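Local coordinates for dihydropteroate synthase (Mycobacterium smegmatis, PDB 6OMZ), which probably catalyses the condensation of para-aminobenzoate with 6-hydroxymethyl-7,8-dihydropterin diphosphate to give 7,8-dihydropteroate, a step of folate synthesis, at residues P78-I89 with I101-A112; L196-W206 with R228-L236. The protein carries 1 engineered substitution. All blocks are in the same frame, centred on the assembly; numbering follows the deposited sequence. Where two conformers were deposited one is given.

Contact 1 (P78-I89 with I101-A112); sequences PGVEAARVTPVI and IDTMHADVARAA. With PMM (pterin-6-yl-methyl-monophosphate), chain D.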
loop_
_atom_site.group_PDB
_atom_site.type_symbol
_atom_site.label_atom_id
_atom_site.label_comp_id
_atom_site.label_asym_id
_atom_site.label_seq_id
_atom_site.Cartn_x
_atom_site.Cartn_y
_atom_site.Cartn_z
ATOM N N PRO A 78 11.841 6.739 14.919
ATOM C CA PRO A 78 12.297 6.360 13.564
ATOM C C PRO A 78 13.572 5.529 13.556
ATOM O O PRO A 78 13.751 4.695 12.654
ATOM C CB PRO A 78 12.496 7.715 12.871
ATOM C CG PRO A 78 11.502 8.605 13.544
ATOM C CD PRO A 78 11.445 8.158 14.987
ATOM N N GLY A 79 14.467 5.723 14.530
ATOM C CA GLY A 79 15.629 4.850 14.627
ATOM C C GLY A 79 15.242 3.399 14.846
ATOM O O GLY A 79 15.842 2.489 14.266
ATOM N N VAL A 80 14.213 3.168 15.662
ATOM C CA VAL A 80 13.733 1.813 15.910
ATOM C C VAL A 80 13.010 1.271 14.683
ATOM O O VAL A 80 13.144 0.089 14.343
ATOM C CB VAL A 80 12.839 1.796 17.165
ATOM C CG1 VAL A 80 12.145 0.445 17.328
ATOM C CG2 VAL A 80 13.665 2.125 18.396
ATOM N N GLU A 81 12.248 2.126 13.989
ATOM C CA GLU A 81 11.598 1.701 12.748
ATOM C C GLU A 81 12.623 1.179 11.744
ATOM O O GLU A 81 12.458 0.093 11.167
ATOM C CB GLU A 81 10.796 2.867 12.161
ATOM C CG GLU A 81 9.966 2.524 10.905
ATOM C CD GLU A 81 9.319 3.768 10.285
ATOM O OE1 GLU A 81 9.522 4.876 10.824
ATOM O OE2 GLU A 81 8.622 3.650 9.252
ATOM N N ALA A 82 13.708 1.931 11.542
ATOM C CA ALA A 82 14.727 1.533 10.575
ATOM C C ALA A 82 15.435 0.255 11.012
ATOM O O ALA A 82 15.702 -0.630 10.188
ATOM C CB ALA A 82 15.738 2.667 10.383
ATOM N N ALA A 83 15.748 0.147 12.304
ATOM C CA ALA A 83 16.442 -1.029 12.812
ATOM C C ALA A 83 15.606 -2.289 12.636
ATOM O O ALA A 83 16.157 -3.391 12.541
ATOM C CB ALA A 83 16.797 -0.833 14.284
ATOM N N ARG A 84 14.279 -2.152 12.602
ATOM C CA ARG A 84 13.416 -3.318 12.416
ATOM C C ARG A 84 13.318 -3.737 10.950
ATOM O O ARG A 84 13.296 -4.939 10.646
ATOM C CB ARG A 84 12.023 -3.030 12.982
ATOM C CG ARG A 84 11.990 -2.972 14.506
ATOM C CD ARG A 84 10.614 -2.617 15.046
ATOM N NE ARG A 84 10.651 -2.514 16.503
ATOM C CZ ARG A 84 9.591 -2.330 17.282
ATOM N NH1 ARG A 84 8.373 -2.249 16.753
ATOM N NH2 ARG A 84 9.753 -2.233 18.596
ATOM N N VAL A 85 13.256 -2.775 10.030
ATOM C CA VAL A 85 13.001 -3.135 8.636
ATOM C C VAL A 85 14.287 -3.506 7.902
ATOM O O VAL A 85 14.254 -4.361 7.015
ATOM C CB VAL A 85 12.247 -2.025 7.878
ATOM C CG1 VAL A 85 10.860 -1.787 8.473
ATOM C CG2 VAL A 85 13.066 -0.731 7.818
ATOM N N THR A 86 15.427 -2.888 8.240
ATOM C CA THR A 86 16.594 -3.054 7.369
ATOM C C THR A 86 17.159 -4.478 7.332
ATOM O O THR A 86 17.550 -4.925 6.239
ATOM C CB THR A 86 17.714 -2.052 7.710
ATOM O OG1 THR A 86 18.024 -2.063 9.111
ATOM C CG2 THR A 86 17.309 -0.642 7.277
ATOM N N PRO A 87 17.216 -5.236 8.443
ATOM C CA PRO A 87 17.688 -6.632 8.318
ATOM C C PRO A 87 16.802 -7.475 7.423
ATOM O O PRO A 87 17.291 -8.361 6.710
ATOM C CB PRO A 87 17.666 -7.155 9.765
ATOM C CG PRO A 87 17.675 -5.923 10.631
ATOM C CD PRO A 87 16.919 -4.893 9.849
ATOM N N VAL A 88 15.493 -7.231 7.477
ATOM C CA VAL A 88 14.553 -7.967 6.644
ATOM C C VAL A 88 14.760 -7.603 5.183
ATOM O O VAL A 88 14.804 -8.476 4.308
ATOM C CB VAL A 88 13.110 -7.676 7.102
ATOM C CG1 VAL A 88 12.092 -8.311 6.146
ATOM C CG2 VAL A 88 12.900 -8.163 8.536
ATOM N N ILE A 89 14.892 -6.309 4.904
ATOM C CA ILE A 89 15.088 -5.856 3.533
ATOM C C ILE A 89 16.401 -6.389 2.981
ATOM O O ILE A 89 16.472 -6.802 1.817
ATOM C CB ILE A 89 15.021 -4.316 3.477
ATOM C CG1 ILE A 89 13.608 -3.838 3.852
ATOM C CG2 ILE A 89 15.406 -3.801 2.084
ATOM C CD1 ILE A 89 13.525 -2.317 4.108
ATOM N N ILE A 101 9.646 0.044 0.692
ATOM C CA ILE A 101 9.666 0.419 2.104
ATOM C C ILE A 101 8.435 1.281 2.399
ATOM O O ILE A 101 8.250 2.350 1.803
ATOM C CB ILE A 101 10.966 1.155 2.481
ATOM C CG1 ILE A 101 10.884 1.724 3.918
ATOM C CG2 ILE A 101 11.303 2.274 1.479
ATOM C CD1 ILE A 101 10.877 0.628 5.024
ATOM N N ASP A 102 7.587 0.808 3.313
ATOM C CA ASP A 102 6.375 1.512 3.735
ATOM C C ASP A 102 6.776 2.401 4.909
ATOM O O ASP A 102 6.828 1.961 6.059
ATOM C CB ASP A 102 5.290 0.505 4.112
ATOM C CG ASP A 102 3.955 1.151 4.466
ATOM O OD1 ASP A 102 3.891 2.367 4.770
ATOM O OD2 ASP A 102 2.945 0.417 4.436
ATOM N N THR A 103 7.104 3.662 4.617
ATOM C CA THR A 103 7.476 4.603 5.670
ATOM C C THR A 103 7.100 6.012 5.232
ATOM O O THR A 103 7.071 6.326 4.033
ATOM C CB THR A 103 8.986 4.530 6.021
ATOM O OG1 THR A 103 9.265 5.316 7.198
ATOM C CG2 THR A 103 9.836 5.084 4.879
ATOM N N MET A 104 6.776 6.851 6.225
ATOM C CA MET A 104 6.585 8.284 6.057
ATOM C C MET A 104 7.831 9.088 6.388
ATOM O O MET A 104 7.800 10.319 6.280
ATOM C CB MET A 104 5.469 8.818 6.971
ATOM C CG MET A 104 4.154 8.097 6.968
ATOM S SD MET A 104 3.059 8.903 8.177
ATOM C CE MET A 104 3.832 8.479 9.733
ATOM N N HIS A 105 8.897 8.442 6.844
ATOM C CA HIS A 105 10.032 9.140 7.434
ATOM C C HIS A 105 11.227 9.052 6.496
ATOM O O HIS A 105 11.632 7.953 6.106
ATOM C CB HIS A 105 10.345 8.544 8.805
ATOM C CG HIS A 105 9.171 8.571 9.733
ATOM N ND1 HIS A 105 8.677 7.441 10.349
ATOM C CD2 HIS A 105 8.374 9.593 10.128
ATOM C CE1 HIS A 105 7.639 7.770 11.101
ATOM N NE2 HIS A 105 7.432 9.069 10.982
ATOM N N ALA A 106 11.771 10.218 6.130
ATOM C CA ALA A 106 12.791 10.278 5.089
ATOM C C ALA A 106 14.053 9.523 5.494
ATOM O O ALA A 106 14.675 8.844 4.664
ATOM C CB ALA A 106 13.113 11.735 4.764
ATOM N N ASP A 107 14.454 9.630 6.762
ATOM C CA ASP A 107 15.668 8.953 7.198
ATOM C C ASP A 107 15.482 7.442 7.157
ATOM O O ASP A 107 16.417 6.700 6.817
ATOM C CB ASP A 107 16.065 9.416 8.608
ATOM C CG ASP A 107 16.607 10.837 8.646
ATOM O OD1 ASP A 107 16.805 11.462 7.578
ATOM O OD2 ASP A 107 16.845 11.331 9.772
ATOM N N VAL A 108 14.271 6.967 7.469
ATOM C CA VAL A 108 13.979 5.542 7.378
ATOM C C VAL A 108 13.999 5.077 5.923
ATOM O O VAL A 108 14.577 4.031 5.604
ATOM C CB VAL A 108 12.635 5.230 8.062
ATOM C CG1 VAL A 108 12.261 3.778 7.854
ATOM C CG2 VAL A 108 12.708 5.550 9.546
ATOM N N ALA A 109 13.371 5.842 5.019
ATOM C CA ALA A 109 13.418 5.522 3.596
ATOM C C ALA A 109 14.857 5.408 3.112
ATOM O O ALA A 109 15.215 4.466 2.399
ATOM C CB ALA A 109 12.673 6.591 2.787
ATOM N N ARG A 110 15.698 6.372 3.493
ATOM C CA ARG A 110 17.086 6.346 3.050
ATOM C C ARG A 110 17.794 5.083 3.532
ATOM O O ARG A 110 18.495 4.425 2.757
ATOM C CB ARG A 110 17.812 7.605 3.532
ATOM C CG ARG A 110 19.154 7.815 2.865
ATOM C CD ARG A 110 19.668 9.233 3.059
ATOM N NE ARG A 110 19.797 9.579 4.469
ATOM C CZ ARG A 110 19.239 10.647 5.033
ATOM N NH1 ARG A 110 18.517 11.488 4.302
ATOM N NH2 ARG A 110 19.418 10.880 6.327
ATOM N N ALA A 111 17.607 4.717 4.804
ATOM C CA ALA A 111 18.234 3.503 5.327
ATOM C C ALA A 111 17.707 2.252 4.628
ATOM O O ALA A 111 18.467 1.314 4.356
ATOM C CB ALA A 111 18.013 3.399 6.838
ATOM N N ALA A 112 16.407 2.222 4.323
ATOM C CA ALA A 112 15.833 1.076 3.626
ATOM C C ALA A 112 16.386 0.954 2.213
ATOM O O ALA A 112 16.634 -0.160 1.732
ATOM C CB ALA A 112 14.308 1.195 3.590
HETATM N N5 PMM D . -2.519 0.779 3.856
HETATM C C6 PMM D . -1.763 0.599 4.955
HETATM C C7 PMM D . -0.392 0.786 4.908
HETATM N N8 PMM D . 0.281 1.179 3.821
HETATM N N1 PMM D . 0.212 1.838 1.652
HETATM C C2 PMM D . -0.476 2.107 0.545
HETATM N N2 PMM D . 0.156 2.599 -0.523
HETATM N N3 PMM D . -1.828 1.932 0.446
HETATM C C4 PMM D . -2.642 1.476 1.461
HETATM O O4 PMM D . -3.847 1.323 1.284
HETATM C C4A PMM D . -1.926 1.183 2.720
HETATM C C8A PMM D . -0.491 1.381 2.744
HETATM C C9 PMM D . -2.487 0.303 6.236
HETATM O O10 PMM D . -3.060 -1.030 6.178
HETATM P PA PMM D . -2.389 -2.421 6.702
HETATM O O1P PMM D . -3.369 -3.478 6.346
HETATM O O2P PMM D . -1.049 -2.627 5.993
HETATM O O3P PMM D . -2.155 -2.308 8.203
HETATM O O HOH W 1 8.422 1.311 8.069
HETATM O O HOH W 2 6.296 5.445 8.935
#
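Glu81 reaches from helix 78-93 to the loop that follows strand 98-102, and its two carboxylate oxygens take different partners there. His105 ND1 donates over 2.7 Å to the syn lone pair of Glu81 OE1, which lies near the plane of the His105 ring; ring and carboxylate planes are 86° apart. Thr103 OG1 gives its proton to Glu81 OE2 at 2.7 Å, coming from above the carboxylate plane. The same hydroxyl accepts from His105 N in an ST turn, which fixes its rotation. Extended throughout, with CG trans to the backbone N (chi1 -175°), the Glu81 chain carries the acid group clear of its helix. A water donates to Glu81 OE2 from 3.0 Å and accepts from Met104 N; another lies between OE2 and Asp102 O.

The remaining contacts are mostly apolar and join the two helices and, through Ile101, the strand. Val108 CG2 sits 3.4 Å from Pro78 O and also meets Pro78 CB and Ala82 CB, while its CG1 rests against the carboxylate end of Glu81. One turn on, Ala82 and Ala111 face each other methyl to methyl. Further along helix 78-93, Val85 CG2 touches Ile101 CD1 at 3.8 Å, and Ile89 CD1 lies 3.6 Å from Ala112 CB and also packs on Ile101 CD1. The axes of 78-89 and 106-112 approach to 9.2 Å at 21°.

Next to this buried seam, Asp102 turns to the ligand: its OD2 lies 2.8 Å from N8 of the bound pterin monophosphate and forms a salt bridge with Arg269. Helix 78-93 is the crossover of the beta-alpha-beta unit 61-65, 78-93, 98-102 in the TIM barrel, and helix 106-114 follows that unit, beside 78-93 outside the strands.

Contact 2 (L196-W206 with R228-L236); sequences LGFAKTAEHNW and RKRFLGTLL. With PMM (pterin-6-yl-methyl-monophosphate), chain D; CIT (citric acid), chain E.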
loop_
_atom_site.group_PDB
_atom_site.type_symbol
_atom_site.label_atom_id
_atom_site.label_comp_id
_atom_site.label_asym_id
_atom_site.label_seq_id
_atom_site.Cartn_x
_atom_site.Cartn_y
_atom_site.Cartn_z
ATOM N N LEU A 196 -7.528 4.256 0.472
ATOM C CA LEU A 196 -8.841 3.830 0.940
ATOM C C LEU A 196 -8.864 3.719 2.462
ATOM O O LEU A 196 -7.937 3.191 3.077
ATOM C CB LEU A 196 -9.214 2.482 0.306
ATOM C CG LEU A 196 -9.186 2.396 -1.222
ATOM C CD1 LEU A 196 -9.473 0.961 -1.684
ATOM C CD2 LEU A 196 -10.207 3.364 -1.815
ATOM N N GLY A 197 -9.919 4.251 3.082
ATOM C CA GLY A 197 -10.088 4.150 4.515
ATOM C C GLY A 197 -9.327 5.170 5.346
ATOM O O GLY A 197 -9.629 5.327 6.531
ATOM N N PHE A 198 -8.352 5.864 4.770
ATOM C CA PHE A 198 -7.562 6.846 5.514
ATOM C C PHE A 198 -8.333 8.162 5.552
ATOM O O PHE A 198 -8.345 8.914 4.575
ATOM C CB PHE A 198 -6.194 7.023 4.874
ATOM C CG PHE A 198 -5.225 5.909 5.171
ATOM C CD1 PHE A 198 -5.218 4.755 4.403
ATOM C CD2 PHE A 198 -4.298 6.036 6.201
ATOM C CE1 PHE A 198 -4.315 3.744 4.656
ATOM C CE2 PHE A 198 -3.377 5.026 6.463
ATOM C CZ PHE A 198 -3.391 3.869 5.692
ATOM N N ALA A 199 -8.981 8.439 6.689
ATOM C CA ALA A 199 -9.866 9.601 6.848
ATOM C C ALA A 199 -10.927 9.615 5.754
ATOM O O ALA A 199 -11.261 10.654 5.190
ATOM C CB ALA A 199 -9.085 10.921 6.876
ATOM N N LYS A 200 -11.465 8.436 5.462
ATOM C CA LYS A 200 -12.486 8.255 4.441
ATOM C C LYS A 200 -13.512 7.258 4.963
ATOM O O LYS A 200 -13.152 6.309 5.664
ATOM C CB LYS A 200 -11.870 7.745 3.122
ATOM C CG LYS A 200 -10.887 8.744 2.456
ATOM C CD LYS A 200 -10.306 8.143 1.155
ATOM C CE LYS A 200 -9.230 9.055 0.530
ATOM N NZ LYS A 200 -7.952 8.945 1.342
ATOM N N THR A 201 -14.787 7.480 4.632
ATOM C CA THR A 201 -15.839 6.532 4.990
ATOM C C THR A 201 -15.907 5.387 3.984
ATOM O O THR A 201 -15.298 5.419 2.910
ATOM C CB THR A 201 -17.212 7.208 5.026
ATOM O OG1 THR A 201 -17.584 7.535 3.677
ATOM C CG2 THR A 201 -17.190 8.469 5.889
ATOM N N ALA A 202 -16.704 4.372 4.329
ATOM C CA ALA A 202 -16.957 3.286 3.387
ATOM C C ALA A 202 -17.527 3.816 2.075
ATOM O O ALA A 202 -17.116 3.387 0.992
ATOM C CB ALA A 202 -17.915 2.270 4.005
ATOM N N GLU A 203 -18.491 4.739 2.155
ATOM C CA GLU A 203 -19.100 5.267 0.935
ATOM C C GLU A 203 -18.097 6.064 0.104
ATOM O O GLU A 203 -18.135 6.021 -1.136
ATOM C CB GLU A 203 -20.316 6.121 1.287
ATOM C CG GLU A 203 -21.507 5.310 1.772
ATOM C CD GLU A 203 -21.493 5.092 3.286
ATOM O OE1 GLU A 203 -20.462 5.385 3.940
ATOM O OE2 GLU A 203 -22.530 4.650 3.822
ATOM N N HIS A 204 -17.195 6.799 0.762
ATOM C CA HIS A 204 -16.099 7.436 0.035
ATOM C C HIS A 204 -15.281 6.403 -0.734
ATOM O O HIS A 204 -14.946 6.600 -1.907
ATOM C CB HIS A 204 -15.195 8.204 0.999
ATOM C CG HIS A 204 -15.831 9.416 1.604
ATOM N ND1 HIS A 204 -15.439 9.916 2.827
ATOM C CD2 HIS A 204 -16.816 10.232 1.159
ATOM C CE1 HIS A 204 -16.157 10.989 3.113
ATOM N NE2 HIS A 204 -17.003 11.200 2.120
ATOM N N ASN A 205 -14.938 5.294 -0.074
ATOM C CA ASN A 205 -14.121 4.258 -0.702
ATOM C C ASN A 205 -14.776 3.714 -1.971
ATOM O O ASN A 205 -14.110 3.540 -3.003
ATOM C CB ASN A 205 -13.870 3.121 0.294
ATOM C CG ASN A 205 -12.862 3.495 1.365
ATOM O OD1 ASN A 205 -12.242 4.562 1.320
ATOM N ND2 ASN A 205 -12.674 2.602 2.326
ATOM N N TRP A 206 -16.074 3.426 -1.908
ATOM C CA TRP A 206 -16.734 2.819 -3.060
ATOM C C TRP A 206 -16.846 3.815 -4.209
ATOM O O TRP A 206 -16.736 3.432 -5.375
ATOM C CB TRP A 206 -18.108 2.274 -2.667
ATOM C CG TRP A 206 -18.030 1.068 -1.744
ATOM C CD1 TRP A 206 -18.540 0.969 -0.479
ATOM C CD2 TRP A 206 -17.391 -0.193 -2.022
ATOM N NE1 TRP A 206 -18.253 -0.272 0.049
ATOM C CE2 TRP A 206 -17.549 -1.001 -0.876
ATOM C CE3 TRP A 206 -16.712 -0.718 -3.133
ATOM C CZ2 TRP A 206 -17.052 -2.317 -0.803
ATOM C CZ3 TRP A 206 -16.213 -2.024 -3.058
ATOM C CH2 TRP A 206 -16.380 -2.801 -1.893
ATOM N N ARG A 228 -8.435 -6.074 3.776
ATOM C CA ARG A 228 -8.902 -6.209 5.154
ATOM C C ARG A 228 -9.356 -4.893 5.777
ATOM O O ARG A 228 -9.560 -4.835 6.991
ATOM C CB ARG A 228 -7.821 -6.841 6.039
ATOM C CG ARG A 228 -7.333 -8.185 5.499
ATOM C CD ARG A 228 -6.070 -8.667 6.220
ATOM N NE ARG A 228 -6.271 -8.938 7.634
ATOM C CZ ARG A 228 -6.563 -10.138 8.133
ATOM N NH1 ARG A 228 -6.719 -11.179 7.322
ATOM N NH2 ARG A 228 -6.707 -10.298 9.442
ATOM N N LYS A 229 -9.535 -3.842 4.994
ATOM C CA LYS A 229 -9.840 -2.532 5.555
ATOM C C LYS A 229 -11.248 -2.497 6.155
ATOM O O LYS A 229 -12.105 -3.344 5.870
ATOM C CB LYS A 229 -9.681 -1.450 4.488
ATOM C CG LYS A 229 -8.235 -1.283 4.010
ATOM C CD LYS A 229 -7.766 0.152 4.140
ATOM C CE LYS A 229 -6.273 0.285 3.851
ATOM N NZ LYS A 229 -6.019 1.149 2.676
ATOM N N ARG A 230 -11.475 -1.481 6.989
ATOM C CA ARG A 230 -12.685 -1.394 7.800
ATOM C C ARG A 230 -13.955 -1.407 6.957
ATOM O O ARG A 230 -14.971 -1.975 7.379
ATOM C CB ARG A 230 -12.619 -0.135 8.668
ATOM C CG ARG A 230 -13.748 -0.001 9.693
ATOM C CD ARG A 230 -13.462 1.098 10.750
ATOM N NE ARG A 230 -13.428 2.449 10.179
ATOM C CZ ARG A 230 -14.488 3.248 10.059
ATOM N NH1 ARG A 230 -15.686 2.845 10.471
ATOM N NH2 ARG A 230 -14.349 4.457 9.521
ATOM N N PHE A 231 -13.936 -0.769 5.776
ATOM C CA PHE A 231 -15.147 -0.747 4.951
ATOM C C PHE A 231 -15.557 -2.139 4.476
ATOM O O PHE A 231 -16.744 -2.365 4.214
ATOM C CB PHE A 231 -14.996 0.222 3.755
ATOM C CG PHE A 231 -14.205 -0.302 2.558
ATOM C CD1 PHE A 231 -12.892 -0.746 2.687
ATOM C CD2 PHE A 231 -14.758 -0.241 1.278
ATOM C CE1 PHE A 231 -12.167 -1.169 1.589
ATOM C CE2 PHE A 231 -14.037 -0.661 0.160
ATOM C CZ PHE A 231 -12.731 -1.125 0.318
ATOM N N LEU A 232 -14.624 -3.088 4.397
ATOM C CA LEU A 232 -15.023 -4.458 4.100
ATOM C C LEU A 232 -15.682 -5.111 5.305
ATOM O O LEU A 232 -16.616 -5.907 5.150
ATOM C CB LEU A 232 -13.815 -5.271 3.630
ATOM C CG LEU A 232 -13.148 -4.720 2.372
ATOM C CD1 LEU A 232 -12.017 -5.650 1.925
ATOM C CD2 LEU A 232 -14.177 -4.537 1.265
ATOM N N GLY A 233 -15.226 -4.782 6.517
ATOM C CA GLY A 233 -15.936 -5.244 7.701
ATOM C C GLY A 233 -17.362 -4.726 7.731
ATOM O O GLY A 233 -18.286 -5.441 8.129
ATOM N N THR A 234 -17.555 -3.489 7.260
ATOM C CA THR A 234 -18.877 -2.867 7.205
ATOM C C THR A 234 -19.735 -3.502 6.123
ATOM O O THR A 234 -20.899 -3.847 6.358
ATOM C CB THR A 234 -18.716 -1.363 6.941
ATOM O OG1 THR A 234 -17.965 -0.774 8.009
ATOM C CG2 THR A 234 -20.076 -0.679 6.828
ATOM N N LEU A 235 -19.174 -3.649 4.921
ATOM C CA LEU A 235 -19.905 -4.265 3.813
ATOM C C LEU A 235 -20.465 -5.629 4.192
ATOM O O LEU A 235 -21.606 -5.973 3.837
ATOM C CB LEU A 235 -18.977 -4.419 2.611
ATOM C CG LEU A 235 -19.624 -4.976 1.341
ATOM C CD1 LEU A 235 -20.523 -3.930 0.698
ATOM C CD2 LEU A 235 -18.565 -5.482 0.357
ATOM N N LEU A 236 -19.673 -6.421 4.911
ATOM C CA LEU A 236 -19.996 -7.811 5.196
ATOM C C LEU A 236 -20.543 -7.994 6.604
ATOM O O LEU A 236 -20.507 -9.108 7.137
ATOM C CB LEU A 236 -18.759 -8.689 4.969
ATOM C CG LEU A 236 -18.134 -8.508 3.578
ATOM C CD1 LEU A 236 -16.838 -9.319 3.467
ATOM C CD2 LEU A 236 -19.109 -8.922 2.470
HETATM N N5 PMM D . -2.519 0.779 3.856
HETATM C C6 PMM D . -1.763 0.599 4.955
HETATM C C7 PMM D . -0.392 0.786 4.908
HETATM N N8 PMM D . 0.281 1.179 3.821
HETATM N N1 PMM D . 0.212 1.838 1.652
HETATM C C2 PMM D . -0.476 2.107 0.545
HETATM N N2 PMM D . 0.156 2.599 -0.523
HETATM N N3 PMM D . -1.828 1.932 0.446
HETATM C C4 PMM D . -2.642 1.476 1.461
HETATM O O4 PMM D . -3.847 1.323 1.284
HETATM C C4A PMM D . -1.926 1.183 2.720
HETATM C C8A PMM D . -0.491 1.381 2.744
HETATM C C9 PMM D . -2.487 0.303 6.236
HETATM O O10 PMM D . -3.060 -1.030 6.178
HETATM P PA PMM D . -2.389 -2.421 6.702
HETATM O O1P PMM D . -3.369 -3.478 6.346
HETATM O O2P PMM D . -1.049 -2.627 5.993
HETATM O O3P PMM D . -2.155 -2.308 8.203
HETATM C C1 CIT E . -19.380 3.911 10.513
HETATM O O1 CIT E . -19.991 3.011 11.143
HETATM O O2 CIT E . -18.276 4.338 10.920
HETATM C C2 CIT E . -19.959 4.495 9.254
HETATM C C3 CIT E . -19.015 4.217 8.090
HETATM O O7 CIT E . -17.881 5.121 8.174
HETATM C C4 CIT E . -18.546 2.762 8.052
HETATM C C5 CIT E . -17.165 2.685 7.434
HETATM O O3 CIT E . -16.607 1.579 7.239
HETATM O O4 CIT E . -16.563 3.734 7.101
HETATM C C6 CIT E . -19.815 4.500 6.835
HETATM O O5 CIT E . -20.138 3.568 6.072
HETATM O O6 CIT E . -20.181 5.667 6.585
HETATM O O HOH W 3 -11.264 3.474 8.343
HETATM O O HOH W 4 -12.212 6.374 8.262
HETATM O O HOH W 5 -18.826 -0.859 2.803
#
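Lys229 NZ, in the conformer described, is gripped by two carbonyls and the ligand: it donates to Leu196 O at 2.8 Å, to O4 of the pterin at 2.6 Å and to Gly225 O. The Phe198 ring turns its edge to the ammonium, with CE1 3.7 Å from Lys229 NZ and also close to the pterin N5. Both segments follow barrel strands, 190-193 and 223-224, so this side of the pterin pocket is built by loops at the strands' C-terminal ends, as in other TIM barrels. Thr201 and His204 close a capping box at the start of helix 202-210.

Phe231 is wedged between helix segments 202-206 and 230-235, whose axes are 103° apart; its CG, set between backbone N and carbonyl carbon (chi1 79°), directs the ring toward helix 202-210. Asn205 lies over one face, with ND2 3.3 Å from Phe231 CG and the amide plane nearly upright on the ring, while Asn205 OD1 accepts from Gly197 N. Leu232 CD2 lies over the opposite face, toward its rim. Trp206 meets the ring obliquely, its CZ2 3.6 Å from Phe231 CE2, and its NE1 reaches Phe231 O through a water. A citrate, probably from the crystallisation liquor, accepts hydrogen bonds from Ala202 N, Arg230 NH1 and Thr234 OG1.

In the fold
Contacts 1 and 2 lie on opposite sides of the chain's centre, about 28 Å apart between centres, and both reach the bound pterin. Contact 1 is the more buried: it ties two nearly parallel outer helices to the strand that links them in sequence, keeps its main polar group within the protein and gives the pocket one acidic residue. Contact 2 is only partly buried and pairs two short, steeply crossed helices with the loops before them; its centre is aromatic, with polar bonds at both ends, and it supplies the pocket with a charged and an aromatic residue from loops at the strands' ends. The two share no helix or strand.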